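Local structure of putative Phosphate (Eubacterium rectale, 3DAO) at residues A[42-47]-A[274-279]; A[24-29]-A[231-236]. The protein is a putative phosphatase of the haloacid dehalogenase-like hydrolase family, probably cleaving phosphate esters, though its natural substrate is not known. All coordinates share one frame; numbering follows the deposited sequence.

Interaction 1 (A[42-47]-A[274-279])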
loop_
_atom_site.group_PDB
_atom_site.type_symbol
_atom_site.label_atom_id
_atom_site.label_comp_id
_atom_site.label_asym_id
_atom_site.label_seq_id
_atom_site.Cartn_x
_atom_site.Cartn_y
_atom_site.Cartn_z
ATOM N N PRO A 42 -12.752 -17.090 -7.993
ATOM C CA PRO A 42 -12.441 -16.872 -9.416
ATOM C C PRO A 42 -13.468 -16.062 -10.146
ATOM O O PRO A 42 -13.184 -15.515 -11.215
ATOM C CB PRO A 42 -12.321 -18.299 -9.989
ATOM C CG PRO A 42 -13.023 -19.174 -8.991
ATOM C CD PRO A 42 -12.732 -18.527 -7.655
ATOM N N GLU A 43 -14.645 -15.920 -9.556
ATOM C CA GLU A 43 -15.667 -15.127 -10.220
ATOM C C GLU A 43 -15.170 -13.687 -10.292
ATOM O O GLU A 43 -15.510 -12.951 -11.212
ATOM C CB GLU A 43 -17.054 -15.237 -9.576
ATOM C CG GLU A 43 -18.124 -14.748 -10.508
ATOM C CD GLU A 43 -19.520 -14.845 -9.934
ATOM O OE1 GLU A 43 -19.688 -15.421 -8.838
ATOM O OE2 GLU A 43 -20.450 -14.338 -10.596
ATOM N N TYR A 44 -14.310 -13.307 -9.343
ATOM C CA TYR A 44 -13.734 -11.944 -9.374
ATOM C C TYR A 44 -12.902 -11.804 -10.639
ATOM O O TYR A 44 -12.915 -10.785 -11.316
ATOM C CB TYR A 44 -12.849 -11.626 -8.141
ATOM C CG TYR A 44 -13.603 -11.010 -6.977
ATOM C CD1 TYR A 44 -13.990 -9.705 -7.030
ATOM C CD2 TYR A 44 -13.885 -11.727 -5.828
ATOM C CE1 TYR A 44 -14.665 -9.113 -5.988
ATOM C CE2 TYR A 44 -14.581 -11.147 -4.778
ATOM C CZ TYR A 44 -14.955 -9.822 -4.867
ATOM O OH TYR A 44 -15.663 -9.171 -3.838
HETATM N N MSE A 45 -12.178 -12.857 -10.964
HETATM C CA MSE A 45 -11.251 -12.775 -12.098
HETATM C C MSE A 45 -12.051 -12.676 -13.375
HETATM O O MSE A 45 -11.711 -11.938 -14.267
HETATM C CB MSE A 45 -10.309 -13.981 -12.177
HETATM C CG MSE A 45 -9.496 -14.300 -10.949
HETATM SE SE MSE A 45 -8.299 -12.865 -10.434
HETATM C CE MSE A 45 -9.332 -12.151 -8.935
ATOM N N SER A 46 -13.152 -13.425 -13.448
ATOM C CA SER A 46 -13.978 -13.434 -14.669
ATOM C C SER A 46 -14.656 -12.111 -14.915
ATOM O O SER A 46 -14.673 -11.567 -16.014
ATOM C CB SER A 46 -15.020 -14.561 -14.591
ATOM O OG SER A 46 -15.906 -14.491 -15.706
ATOM N N VAL A 47 -15.212 -11.564 -13.837
ATOM C CA VAL A 47 -15.935 -10.293 -13.933
ATOM C C VAL A 47 -14.978 -9.149 -14.280
ATOM O O VAL A 47 -15.235 -8.359 -15.180
ATOM C CB VAL A 47 -16.751 -10.027 -12.630
ATOM C CG1 VAL A 47 -17.294 -8.621 -12.606
ATOM C CG2 VAL A 47 -17.890 -11.073 -12.486
ATOM N N GLY A 274 -19.237 -8.491 -1.440
ATOM C CA GLY A 274 -19.904 -7.237 -1.782
ATOM C C GLY A 274 -19.336 -6.480 -2.968
ATOM O O GLY A 274 -20.057 -5.913 -3.789
ATOM N N VAL A 275 -18.019 -6.420 -3.060
ATOM C CA VAL A 275 -17.422 -5.705 -4.196
ATOM C C VAL A 275 -17.794 -6.452 -5.498
ATOM O O VAL A 275 -18.122 -5.838 -6.502
ATOM C CB VAL A 275 -15.895 -5.548 -4.065
ATOM C CG1 VAL A 275 -15.333 -4.999 -5.360
ATOM C CG2 VAL A 275 -15.560 -4.599 -2.888
ATOM N N LEU A 276 -17.838 -7.768 -5.418
ATOM C CA LEU A 276 -18.173 -8.585 -6.600
ATOM C C LEU A 276 -19.535 -8.176 -7.119
ATOM O O LEU A 276 -19.746 -7.993 -8.330
ATOM C CB LEU A 276 -18.126 -10.065 -6.297
ATOM C CG LEU A 276 -18.447 -10.974 -7.505
ATOM C CD1 LEU A 276 -17.456 -10.772 -8.643
ATOM C CD2 LEU A 276 -18.431 -12.390 -7.053
ATOM N N SER A 277 -20.473 -7.992 -6.202
ATOM C CA SER A 277 -21.835 -7.620 -6.617
ATOM C C SER A 277 -21.885 -6.292 -7.316
ATOM O O SER A 277 -22.591 -6.132 -8.299
ATOM C CB SER A 277 -22.819 -7.623 -5.447
ATOM O OG SER A 277 -22.909 -8.921 -4.928
ATOM N N VAL A 278 -21.091 -5.342 -6.868
ATOM C CA VAL A 278 -21.088 -4.038 -7.519
ATOM C C VAL A 278 -20.437 -4.133 -8.889
ATOM O O VAL A 278 -20.919 -3.615 -9.880
ATOM C CB VAL A 278 -20.353 -2.987 -6.645
ATOM C CG1 VAL A 278 -20.333 -1.687 -7.313
ATOM C CG2 VAL A 278 -21.032 -2.893 -5.255
ATOM N N LEU A 279 -19.318 -4.832 -8.936
ATOM C CA LEU A 279 -18.626 -4.986 -10.202
ATOM C C LEU A 279 -19.578 -5.623 -11.224
ATOM O O LEU A 279 -19.583 -5.233 -12.387
ATOM C CB LEU A 279 -17.384 -5.850 -10.056
ATOM C CG LEU A 279 -16.247 -5.272 -9.221
ATOM C CD1 LEU A 279 -15.109 -6.272 -9.117
ATOM C CD2 LEU A 279 -15.772 -4.000 -9.866
#
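The CG of Tyr-44 lies on the backbone-N side but swung away from the usual staggered position (chi1 -90°), which sends the phenol across to the first turn of helix 274-281, where Leu-276, its CG anti to the backbone N, lies over one ring face. The CB of Leu-276 sits 3.9 Å from the centroid of the Tyr-44 ring, a CH-pi contact, while its CD1 rides above the rim of the same face. The hydroxyl accepts a weak, bent hydrogen bond from the backbone, Leu-276 N to Tyr-44 OH at 3.0 Å with an N-H...O angle of 128°. Leu-279 comes to the ring edge instead, CD1 near the ring plane.

One turn on, Val-47 divides its branches: CG2 meets Leu-276 CD1 at 3.9 Å, and CG1 meets Leu-279 CB at 3.8 Å. At the border the extended chain of Glu-43 passes Leu-276 CD2 at about a right angle, and its carboxylate forms a salt bridge with Lys-280. The axes of segments 42-47 and 274-279 approach to 10.2 Å and run in the same direction, 24° apart. Such a pair is typical of neighbouring helices packed on one face of the Rossmann-like alpha/beta core expected for this family.

Interaction 2 (A[24-29]-A[231-236]); sequences IATDID and CCFGDN
Ala-25 is gripped through both backbone polar atoms by the neighbouring strand: its N donates to Cys-231 O at 2.9 Å, and its O accepts from Phe-233 N at 3.0 Å. A third, weak bond runs from Asp-27 N to Phe-233 O, at 3.4 Å, where the strands part. The pairing is parallel, and strand 57-61 bonds to Ile-24 and Thr-26 from the other edge. Ile-24 CG2 meets the edge of the Phe-233 ring at CE1 (3.7 Å), while Thr-26 OG1, near Phe-233 CB, donates to Asp-27 O at 2.7 Å.

Beyond the strands, acidic groups gather. Asp-27 (chi1 55°) and Asp-235 (chi1 72°) both hold CG between backbone N and carbonyl carbon, which helps bring Asp-27 OD2 to 3.4 Å from Asp-235 OD1, the carboxylate planes 78° apart. Lys-212 forms a salt bridge with that OD2, while Thr-31 bonds OD1. Asp-239 accepts from the backbone N of Asp-235 and Asn-236, and the Asp-29 carboxylate turns to Arg-64 and Gly-36 N. Acidic loops meeting at the C-terminal ends of adjacent parallel strands, with Asp-27 and Asp-29 in a DxDx(T/V)-like sequence, are consistent with a HAD phosphatase active site, where such oxygens commonly surround a metal.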
loop_
_atom_site.group_PDB
_atom_site.type_symbol
_atom_site.label_atom_id
_atom_site.label_comp_id
_atom_site.label_asym_id
_atom_site.label_seq_id
_atom_site.Cartn_x
_atom_site.Cartn_y
_atom_site.Cartn_z
ATOM N N ILE A 24 -11.411 1.636 -12.652
ATOM C CA ILE A 24 -11.768 1.111 -11.318
ATOM C C ILE A 24 -10.523 0.811 -10.506
ATOM O O ILE A 24 -9.595 0.221 -11.018
ATOM C CB ILE A 24 -12.649 -0.138 -11.397
ATOM C CG1 ILE A 24 -13.926 0.177 -12.149
ATOM C CG2 ILE A 24 -12.950 -0.670 -9.987
ATOM C CD1 ILE A 24 -14.688 -1.111 -12.613
ATOM N N ALA A 25 -10.474 1.331 -9.279
ATOM C CA ALA A 25 -9.378 1.010 -8.356
ATOM C C ALA A 25 -9.973 0.389 -7.095
ATOM O O ALA A 25 -10.993 0.847 -6.603
ATOM C CB ALA A 25 -8.552 2.248 -8.008
ATOM N N THR A 26 -9.308 -0.634 -6.590
ATOM C CA THR A 26 -9.712 -1.282 -5.362
ATOM C C THR A 26 -8.531 -1.695 -4.520
ATOM O O THR A 26 -7.476 -2.067 -5.063
ATOM C CB THR A 26 -10.600 -2.538 -5.630
ATOM O OG1 THR A 26 -11.038 -3.093 -4.383
ATOM C CG2 THR A 26 -9.851 -3.637 -6.403
ATOM N N ASP A 27 -8.666 -1.546 -3.189
ATOM C CA ASP A 27 -7.671 -2.168 -2.317
ATOM C C ASP A 27 -8.103 -3.626 -2.133
ATOM O O ASP A 27 -9.086 -4.086 -2.725
ATOM C CB ASP A 27 -7.244 -1.408 -1.021
ATOM C CG ASP A 27 -8.374 -1.028 -0.112
ATOM O OD1 ASP A 27 -9.512 -1.461 -0.356
ATOM O OD2 ASP A 27 -8.089 -0.298 0.892
ATOM N N ILE A 28 -7.343 -4.345 -1.337
ATOM C CA ILE A 28 -7.505 -5.762 -1.232
ATOM C C ILE A 28 -7.912 -6.249 0.133
ATOM O O ILE A 28 -8.955 -6.906 0.315
ATOM C CB ILE A 28 -6.147 -6.439 -1.604
ATOM C CG1 ILE A 28 -5.736 -6.025 -3.032
ATOM C CG2 ILE A 28 -6.213 -7.957 -1.445
ATOM C CD1 ILE A 28 -4.365 -6.511 -3.463
ATOM N N ASP A 29 -7.051 -5.943 1.082
ATOM C CA ASP A 29 -7.187 -6.482 2.437
ATOM C C ASP A 29 -8.322 -5.901 3.247
ATOM O O ASP A 29 -8.328 -4.735 3.654
ATOM C CB ASP A 29 -5.866 -6.403 3.168
ATOM C CG ASP A 29 -4.805 -7.301 2.536
ATOM O OD1 ASP A 29 -4.975 -8.537 2.493
ATOM O OD2 ASP A 29 -3.764 -6.761 2.127
ATOM N N CYS A 231 -13.983 4.941 -10.349
ATOM C CA CYS A 231 -14.694 4.264 -9.264
ATOM C C CYS A 231 -13.675 3.582 -8.339
ATOM O O CYS A 231 -12.884 2.785 -8.800
ATOM C CB CYS A 231 -15.690 3.231 -9.796
ATOM S SG CYS A 231 -16.504 2.232 -8.548
ATOM N N CYS A 232 -13.712 3.928 -7.046
ATOM C CA CYS A 232 -12.854 3.330 -6.011
ATOM C C CYS A 232 -13.648 2.542 -4.973
ATOM O O CYS A 232 -14.755 2.894 -4.593
ATOM C CB CYS A 232 -12.033 4.406 -5.278
ATOM S SG CYS A 232 -10.854 5.278 -6.327
ATOM N N PHE A 233 -13.027 1.469 -4.523
ATOM C CA PHE A 233 -13.534 0.620 -3.465
ATOM C C PHE A 233 -12.531 0.611 -2.340
ATOM O O PHE A 233 -11.328 0.476 -2.557
ATOM C CB PHE A 233 -13.708 -0.834 -3.911
ATOM C CG PHE A 233 -14.754 -1.014 -4.955
ATOM C CD1 PHE A 233 -14.427 -0.936 -6.297
ATOM C CD2 PHE A 233 -16.084 -1.262 -4.595
ATOM C CE1 PHE A 233 -15.390 -1.110 -7.274
ATOM C CE2 PHE A 233 -17.050 -1.429 -5.582
ATOM C CZ PHE A 233 -16.709 -1.338 -6.908
ATOM N N GLY A 234 -13.029 0.745 -1.126
ATOM C CA GLY A 234 -12.155 0.737 0.043
ATOM C C GLY A 234 -12.778 0.369 1.368
ATOM O O GLY A 234 -13.977 0.130 1.479
ATOM N N ASP A 235 -11.913 0.247 2.369
ATOM C CA ASP A 235 -12.353 -0.154 3.706
ATOM C C ASP A 235 -11.588 0.462 4.873
ATOM O O ASP A 235 -11.898 0.167 6.023
ATOM C CB ASP A 235 -12.252 -1.667 3.863
ATOM C CG ASP A 235 -10.831 -2.178 3.966
ATOM O OD1 ASP A 235 -9.886 -1.462 3.597
ATOM O OD2 ASP A 235 -10.649 -3.331 4.432
ATOM N N ASN A 236 -10.637 1.327 4.553
ATOM C CA ASN A 236 -9.660 1.854 5.517
ATOM C C ASN A 236 -9.668 3.361 5.578
ATOM O O ASN A 236 -9.982 4.032 4.619
ATOM C CB ASN A 236 -8.275 1.374 5.027
ATOM C CG ASN A 236 -7.168 1.505 6.059
ATOM O OD1 ASN A 236 -6.798 2.603 6.511
ATOM N ND2 ASN A 236 -6.578 0.369 6.390
#

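How the interactions relate
From the N terminus, strand 23-26 runs into the loop bearing Asp-27 and Asp-29. After helix 42-53 the chain adds strands 57-61 to 96-99 of the main sheet, then enters a second lobe with a six-stranded sheet formed between residues 122 and 207. It returns through helix 212-222 to strand 230-234, where interaction 2 closes a loop of about 200 residues, adds strands 248-252 and 265-267, and reaches helix 274-281, where interaction 1 closes a longer one. The two loops cross, since their segments alternate. Phe-233 joins the contacts by packing against Val-275, Val-278 and Leu-279; Leu-279 also reaches Ile-24. Thus the C-terminal helix is tied to both the first helix and the central strands.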